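Long-range contact in protein phosphotransferase ChpT (Brucella abortus, PDB 4QPK), which relays phosphoryl groups as a homodimeric histidine phosphotransferase in the phosphorelay that controls cell growth, division and survival inside mammalian host cells: residues Arg90-Ile101 / Val121-Glu129. Sequence-based numbering, arbitrary orientation.
Sequences RNASARLQFARI and VATEYFRNE. With NA (sodium ion), chain E; GOL (glycerol), chain F.
F98 and Y125 stack face to face where segments 90-101 and 121-126 run antiparallel but inclined, at 145°, ring centroids 4.4 Å apart and planes 28° apart. With F98 CG anti to the backbone N (chi1 -176°), the ring swings out toward the other helix, its CD2-CE2 edge against V121 and A122, while I101 CD1 rests on both V121 methyls; flat rings and short branches suit this tight, apolar end. A94, small enough for close backbones, sets its CB 3.7 Å from E124 CG.

The opposite end is polar and more solvent-facing, with R90 and R127 exposed and a water joining R90 O to E124 OE2. R90, fully extended, grips E124 side-on: NE reaches OE2 at 2.6 Å and NH2 reaches OE1 at 3.0 Å, both on syn lone pairs in nearly coplanar groups. R127 stacks flat over this guanidinium; the two like charges are probably eased by the E124 carboxylate. A sodium ion lies near E124 O and OE2 and the N128 amide, whose orientation is doubtful. In the R95-E129 salt bridge the planes are instead nearly perpendicular, NH2 meeting OE2 on its anti side at 2.8 Å; N91 OD1 accepts from R95 NE and steadies the guanidinium. The contact thus seats the histidine-kinase-like C-terminal domain against the second DHp helix.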
ATOM      1  N   ARG B  90      16.331  -6.016   0.898  1.00 16.00           N
ATOM      2  CA  ARG B  90      16.655  -4.665   1.372  1.00 17.86           C
ATOM      3  C   ARG B  90      15.955  -3.606   0.520  1.00 17.68           C
ATOM      4  O   ARG B  90      15.447  -2.612   1.044  1.00 16.25           O
ATOM      5  CB  ARG B  90      18.167  -4.428   1.381  1.00 17.65           C
ATOM      6  CG  ARG B  90      18.538  -3.085   1.984  1.00 23.30           C
ATOM      7  CD  ARG B  90      20.044  -2.893   2.127  1.00 35.02           C
ATOM      8  NE  ARG B  90      20.323  -1.585   2.716  1.00 31.52           N
ATOM      9  CZ  ARG B  90      21.531  -1.140   3.043  1.00 43.96           C
ATOM     10  NH1 ARG B  90      22.601  -1.906   2.861  1.00 38.46           N
ATOM     11  NH2 ARG B  90      21.664   0.071   3.575  1.00 36.47           N
ATOM     12  N   ASN B  91      15.924  -3.836  -0.786  1.00 16.00           N
ATOM     13  CA  ASN B  91      15.215  -2.970  -1.728  1.00 15.29           C
ATOM     14  C   ASN B  91      13.719  -2.900  -1.404  1.00 15.96           C
ATOM     15  O   ASN B  91      13.161  -1.824  -1.239  1.00 16.49           O
ATOM     16  CB  ASN B  91      15.456  -3.499  -3.145  1.00 18.64           C
ATOM     17  CG  ASN B  91      14.883  -2.614  -4.226  1.00 22.06           C
ATOM     18  OD1 ASN B  91      13.763  -2.117  -4.124  1.00 21.48           O
ATOM     19  ND2 ASN B  91      15.644  -2.446  -5.305  1.00 22.42           N
ATOM     20  N   ALA B  92      13.086  -4.056  -1.262  1.00 14.64           N
ATOM     21  CA  ALA B  92      11.660  -4.113  -0.946  1.00 13.70           C
ATOM     22  C   ALA B  92      11.364  -3.395   0.377  1.00 13.76           C
ATOM     23  O   ALA B  92      10.412  -2.604   0.474  1.00 15.37           O
ATOM     24  CB  ALA B  92      11.199  -5.570  -0.879  1.00 13.88           C
ATOM     25  N   SER B  93      12.208  -3.652   1.374  1.00 13.56           N
ATOM     26  CA  SER B  93      12.040  -3.039   2.699  1.00 14.39           C
ATOM     27  C   SER B  93      12.132  -1.524   2.597  1.00 16.70           C
ATOM     28  O   SER B  93      11.307  -0.804   3.171  1.00 16.22           O
ATOM     29  CB  SER B  93      13.100  -3.560   3.678  1.00 19.26           C
ATOM     30  OG  SER B  93      12.860  -3.080   5.005  1.00 22.28           O
ATOM     31  N   ALA B  94      13.127  -1.041   1.853  1.00 15.39           N
ATOM     32  CA  ALA B  94      13.331   0.402   1.721  1.00 16.76           C
ATOM     33  C   ALA B  94      12.125   1.050   1.062  1.00 14.90           C
ATOM     34  O   ALA B  94      11.698   2.121   1.464  1.00 15.65           O
ATOM     35  CB  ALA B  94      14.606   0.711   0.931  1.00 16.92           C
ATOM     36  N   ARG B  95      11.557   0.389   0.059  1.00 14.40           N
ATOM     37  CA  ARG B  95      10.415   0.966  -0.629  1.00 15.90           C
ATOM     38  C   ARG B  95       9.173   0.983   0.277  1.00 15.07           C
ATOM     39  O   ARG B  95       8.429   1.956   0.285  1.00 16.71           O
ATOM     40  CB  ARG B  95      10.144   0.208  -1.935  1.00 17.63           C
ATOM     41  CG  ARG B  95      11.231   0.486  -2.948  1.00 21.08           C
ATOM     42  CD  ARG B  95      11.021  -0.188  -4.288  1.00 29.31           C
ATOM     43  NE  ARG B  95      12.221   0.019  -5.083  1.00 30.99           N
ATOM     44  CZ  ARG B  95      12.489   1.147  -5.734  1.00 40.75           C
ATOM     45  NH1 ARG B  95      11.630   2.151  -5.701  1.00 39.73           N
ATOM     46  NH2 ARG B  95      13.618   1.276  -6.411  1.00 36.03           N
ATOM     47  N   LEU B  96       8.974  -0.083   1.054  1.00 13.92           N
ATOM     48  CA  LEU B  96       7.833  -0.159   1.975  1.00 16.48           C
ATOM     49  C   LEU B  96       7.954   0.874   3.103  1.00 16.54           C
ATOM     50  O   LEU B  96       6.970   1.523   3.476  1.00 14.72           O
ATOM     51  CB  LEU B  96       7.698  -1.590   2.516  1.00 14.66           C
ATOM     52  CG  LEU B  96       7.183  -2.563   1.436  1.00 14.91           C
ATOM     53  CD1 LEU B  96       7.528  -4.027   1.790  1.00 18.15           C
ATOM     54  CD2 LEU B  96       5.676  -2.428   1.174  1.00 18.92           C
ATOM     55  N   GLN B  97       9.151   1.017   3.665  1.00 16.06           N
ATOM     56  CA  GLN B  97       9.334   1.992   4.745  1.00 16.59           C
ATOM     57  C   GLN B  97       9.145   3.426   4.228  1.00 16.39           C
ATOM     58  O   GLN B  97       8.582   4.275   4.922  1.00 15.72           O
ATOM     59  CB  GLN B  97      10.716   1.848   5.396  1.00 17.28           C
ATOM     60  CG  GLN B  97      10.956   0.537   6.160  1.00 16.76           C
ATOM     61  CD  GLN B  97      10.007   0.359   7.343  1.00 32.30           C
ATOM     62  OE1 GLN B  97       9.481   1.327   7.878  1.00 28.77           O
ATOM     63  NE2 GLN B  97       9.821  -0.883   7.776  1.00 38.71           N
ATOM     64  N   PHE B  98       9.608   3.693   3.009  1.00 12.82           N
ATOM     65  CA  PHE B  98       9.426   5.014   2.431  1.00 16.69           C
ATOM     66  C   PHE B  98       7.940   5.261   2.183  1.00 17.25           C
ATOM     67  O   PHE B  98       7.408   6.300   2.553  1.00 15.01           O
ATOM     68  CB  PHE B  98      10.243   5.141   1.140  1.00 14.54           C
ATOM     69  CG  PHE B  98      10.197   6.505   0.521  1.00 15.69           C
ATOM     70  CD1 PHE B  98       9.166   6.843  -0.348  1.00 16.99           C
ATOM     71  CD2 PHE B  98      11.183   7.444   0.798  1.00 16.49           C
ATOM     72  CE1 PHE B  98       9.111   8.105  -0.928  1.00 20.37           C
ATOM     73  CE2 PHE B  98      11.138   8.713   0.207  1.00 18.67           C
ATOM     74  CZ  PHE B  98      10.089   9.035  -0.654  1.00 18.11           C
ATOM     75  N   ALA B  99       7.264   4.273   1.613  1.00 14.96           N
ATOM     76  CA  ALA B  99       5.834   4.406   1.317  1.00 15.14           C
ATOM     77  C   ALA B  99       5.004   4.611   2.589  1.00 14.69           C
ATOM     78  O   ALA B  99       4.033   5.369   2.577  1.00 16.06           O
ATOM     79  CB  ALA B  99       5.342   3.184   0.562  1.00 16.64           C
ATOM     80  N   ARG B 100       5.413   3.956   3.668  1.00 15.94           N
ATOM     81  CA  ARG B 100       4.726   4.030   4.959  1.00 17.79           C
ATOM     82  C   ARG B 100       4.548   5.479   5.435  1.00 19.56           C
ATOM     83  O   ARG B 100       3.524   5.833   6.039  1.00 17.58           O
ATOM     84  CB  ARG B 100       5.533   3.223   5.990  1.00 21.51           C
ATOM     85  CG  ARG B 100       4.772   2.608   7.133  1.00 42.91           C
ATOM     86  CD  ARG B 100       5.740   1.799   7.997  1.00 37.07           C
ATOM     87  NE  ARG B 100       5.471   1.885   9.435  1.00 42.94           N
ATOM     88  CZ  ARG B 100       6.081   2.718  10.278  1.00 49.88           C
ATOM     89  NH1 ARG B 100       6.995   3.580   9.839  1.00 42.59           N
ATOM     90  NH2 ARG B 100       5.763   2.700  11.568  1.00 48.99           N
ATOM     91  N   ILE B 101       5.549   6.314   5.160  1.00 14.94           N
ATOM     92  CA  ILE B 101       5.510   7.723   5.545  1.00 16.30           C
ATOM     93  C   ILE B 101       5.049   8.610   4.384  1.00 17.63           C
ATOM     94  O   ILE B 101       4.220   9.490   4.586  1.00 21.46           O
ATOM     95  CB  ILE B 101       6.900   8.211   6.041  1.00 14.03           C
ATOM     96  CG1 ILE B 101       7.390   7.322   7.187  1.00 17.25           C
ATOM     97  CG2 ILE B 101       6.827   9.671   6.529  1.00 18.65           C
ATOM     98  CD1 ILE B 101       8.715   7.783   7.820  1.00 23.49           C
ATOM     99  N   VAL B 121      14.191   7.306   6.032  1.00 15.44           N
ATOM    100  CA  VAL B 121      13.587   6.446   5.015  1.00 13.64           C
ATOM    101  C   VAL B 121      13.952   6.959   3.627  1.00 13.54           C
ATOM    102  O   VAL B 121      14.086   6.173   2.694  1.00 15.89           O
ATOM    103  CB  VAL B 121      12.029   6.312   5.165  1.00 17.26           C
ATOM    104  CG1 VAL B 121      11.681   5.726   6.538  1.00 16.63           C
ATOM    105  CG2 VAL B 121      11.290   7.652   4.926  1.00 14.91           C
ATOM    106  N   ALA B 122      14.141   8.266   3.476  1.00 14.91           N
ATOM    107  CA  ALA B 122      14.544   8.774   2.157  1.00 14.76           C
ATOM    108  C   ALA B 122      15.969   8.326   1.800  1.00 16.70           C
ATOM    109  O   ALA B 122      16.251   7.949   0.664  1.00 15.11           O
ATOM    110  CB  ALA B 122      14.444  10.291   2.111  1.00 14.58           C
ATOM    111  N   THR B 123      16.871   8.394   2.771  1.00 15.18           N
ATOM    112  CA  THR B 123      18.263   8.024   2.514  1.00 17.37           C
ATOM    113  C   THR B 123      18.375   6.547   2.120  1.00 17.61           C
ATOM    114  O   THR B 123      19.076   6.194   1.171  1.00 16.34           O
ATOM    115  CB  THR B 123      19.135   8.339   3.741  1.00 16.70           C
ATOM    116  OG1 THR B 123      19.047   9.744   4.000  1.00 17.11           O
ATOM    117  CG2 THR B 123      20.601   7.958   3.484  1.00 17.84           C
ATOM    118  N   GLU B 124      17.655   5.688   2.830  1.00 15.42           N
ATOM    119  CA  GLU B 124      17.679   4.262   2.523  1.00 16.85           C
ATOM    120  C   GLU B 124      17.009   3.987   1.162  1.00 16.94           C
ATOM    121  O   GLU B 124      17.461   3.130   0.385  1.00 16.97           O
ATOM    122  CB  GLU B 124      16.988   3.479   3.651  1.00 16.55           C
ATOM    123  CG  GLU B 124      16.921   1.966   3.501  1.00 20.50           C
ATOM    124  CD  GLU B 124      18.285   1.298   3.420  1.00 31.73           C
ATOM    125  OE1 GLU B 124      19.308   1.924   3.809  1.00 23.69           O
ATOM    126  OE2 GLU B 124      18.319   0.112   3.017  1.00 29.41           O
ATOM    127  N   TYR B 125      15.932   4.712   0.876  1.00 15.77           N
ATOM    128  CA  TYR B 125      15.241   4.579  -0.399  1.00 15.94           C
ATOM    129  C   TYR B 125      16.197   4.889  -1.551  1.00 19.44           C
ATOM    130  O   TYR B 125      16.271   4.137  -2.521  1.00 16.91           O
ATOM    131  CB  TYR B 125      14.019   5.509  -0.450  1.00 15.88           C
ATOM    132  CG  TYR B 125      13.213   5.455  -1.732  1.00 17.00           C
ATOM    133  CD1 TYR B 125      12.213   4.515  -1.901  1.00 21.26           C
ATOM    134  CD2 TYR B 125      13.444   6.364  -2.757  1.00 18.40           C
ATOM    135  CE1 TYR B 125      11.465   4.472  -3.063  1.00 29.84           C
ATOM    136  CE2 TYR B 125      12.701   6.323  -3.930  1.00 22.78           C
ATOM    137  CZ  TYR B 125      11.711   5.377  -4.073  1.00 26.35           C
ATOM    138  OH  TYR B 125      10.960   5.333  -5.233  1.00 29.12           O
ATOM    139  N   PHE B 126      16.934   5.991  -1.442  1.00 17.47           N
ATOM    140  CA  PHE B 126      17.769   6.412  -2.573  1.00 19.40           C
ATOM    141  C   PHE B 126      19.038   5.592  -2.730  1.00 24.03           C
ATOM    142  O   PHE B 126      19.729   5.707  -3.736  1.00 22.19           O
ATOM    143  CB  PHE B 126      18.089   7.905  -2.493  1.00 17.78           C
ATOM    144  CG  PHE B 126      17.023   8.749  -3.097  1.00 17.90           C
ATOM    145  CD1 PHE B 126      15.930   9.150  -2.352  1.00 18.86           C
ATOM    146  CD2 PHE B 126      17.079   9.091  -4.449  1.00 22.47           C
ATOM    147  CE1 PHE B 126      14.917   9.910  -2.926  1.00 21.08           C
ATOM    148  CE2 PHE B 126      16.073   9.850  -5.034  1.00 25.81           C
ATOM    149  CZ  PHE B 126      14.985  10.259  -4.268  1.00 25.87           C
ATOM    150  N   ARG B 127      19.335   4.754  -1.746  1.00 20.56           N
ATOM    151  CA  ARG B 127      20.347   3.719  -1.943  1.00 28.25           C
ATOM    152  C   ARG B 127      19.966   2.819  -3.128  1.00 33.43           C
ATOM    153  O   ARG B 127      20.841   2.268  -3.804  1.00 34.89           O
ATOM    154  CB  ARG B 127      20.499   2.879  -0.685  1.00 30.25           C
ATOM    155  CG  ARG B 127      21.269   3.545   0.420  1.00 37.83           C
ATOM    156  CD  ARG B 127      21.710   2.514   1.437  1.00 43.86           C
ATOM    157  NE  ARG B 127      22.446   1.415   0.822  1.00 48.54           N
ATOM    158  CZ  ARG B 127      23.774   1.310   0.818  1.00 66.25           C
ATOM    159  NH1 ARG B 127      24.520   2.241   1.404  1.00 65.41           N
ATOM    160  NH2 ARG B 127      24.358   0.271   0.235  1.00 60.03           N
ATOM    161  N   ASN B 128      18.664   2.670  -3.380  1.00 28.23           N
ATOM    162  CA  ASN B 128      18.168   1.897  -4.520  1.00 33.48           C
ATOM    163  C   ASN B 128      17.678   2.751  -5.683  1.00 36.37           C
ATOM    164  O   ASN B 128      16.823   2.318  -6.460  1.00 38.77           O
ATOM    165  CB  ASN B 128      17.044   0.960  -4.094  1.00 35.80           C
ATOM    166  CG  ASN B 128      17.446   0.059  -2.951  1.00 30.32           C
ATOM    167  OD1 ASN B 128      18.198  -0.896  -3.129  1.00 45.72           O
ATOM    168  ND2 ASN B 128      16.929   0.349  -1.772  1.00 36.57           N
ATOM    169  N   GLU B 129      18.148   3.987  -5.762  1.00 27.13           N
ATOM    170  CA  GLU B 129      17.833   4.828  -6.909  1.00 29.75           C
ATOM    171  C   GLU B 129      19.129   5.358  -7.524  1.00 25.23           C
ATOM    172  O   GLU B 129      20.192   5.283  -6.908  1.00 35.34           O
ATOM    173  CB  GLU B 129      16.911   5.985  -6.524  1.00 33.77           C
ATOM    174  CG  GLU B 129      15.528   5.542  -6.068  1.00 28.37           C
ATOM    175  CD  GLU B 129      14.684   4.957  -7.195  1.00 37.96           C
ATOM    176  OE1 GLU B 129      14.739   5.475  -8.330  1.00 32.93           O
ATOM    177  OE2 GLU B 129      13.941   3.986  -6.933  1.00 42.16           O
TER
HETATM  178 NA    NA E 301      18.130   0.253   0.055  1.00 40.02          NA
HETATM  179  C1  GOL F 302       6.286   2.897  -3.147  1.00 35.90           C
HETATM  180  O1  GOL F 302       5.470   3.414  -4.175  1.00 30.66           O
HETATM  181  C2  GOL F 302       7.514   3.785  -3.033  1.00 31.83           C
HETATM  182  O2  GOL F 302       8.152   3.609  -1.790  1.00 31.24           O
HETATM  183  C3  GOL F 302       8.494   3.386  -4.121  1.00 37.84           C
HETATM  184  O3  GOL F 302       8.559   4.445  -5.043  1.00 37.85           O
HETATM  185  O   HOH W   1      16.109  -1.445   3.503  1.00 22.59           O
HETATM  186  O   HOH W   2      13.406   3.505   3.193  1.00 16.01           O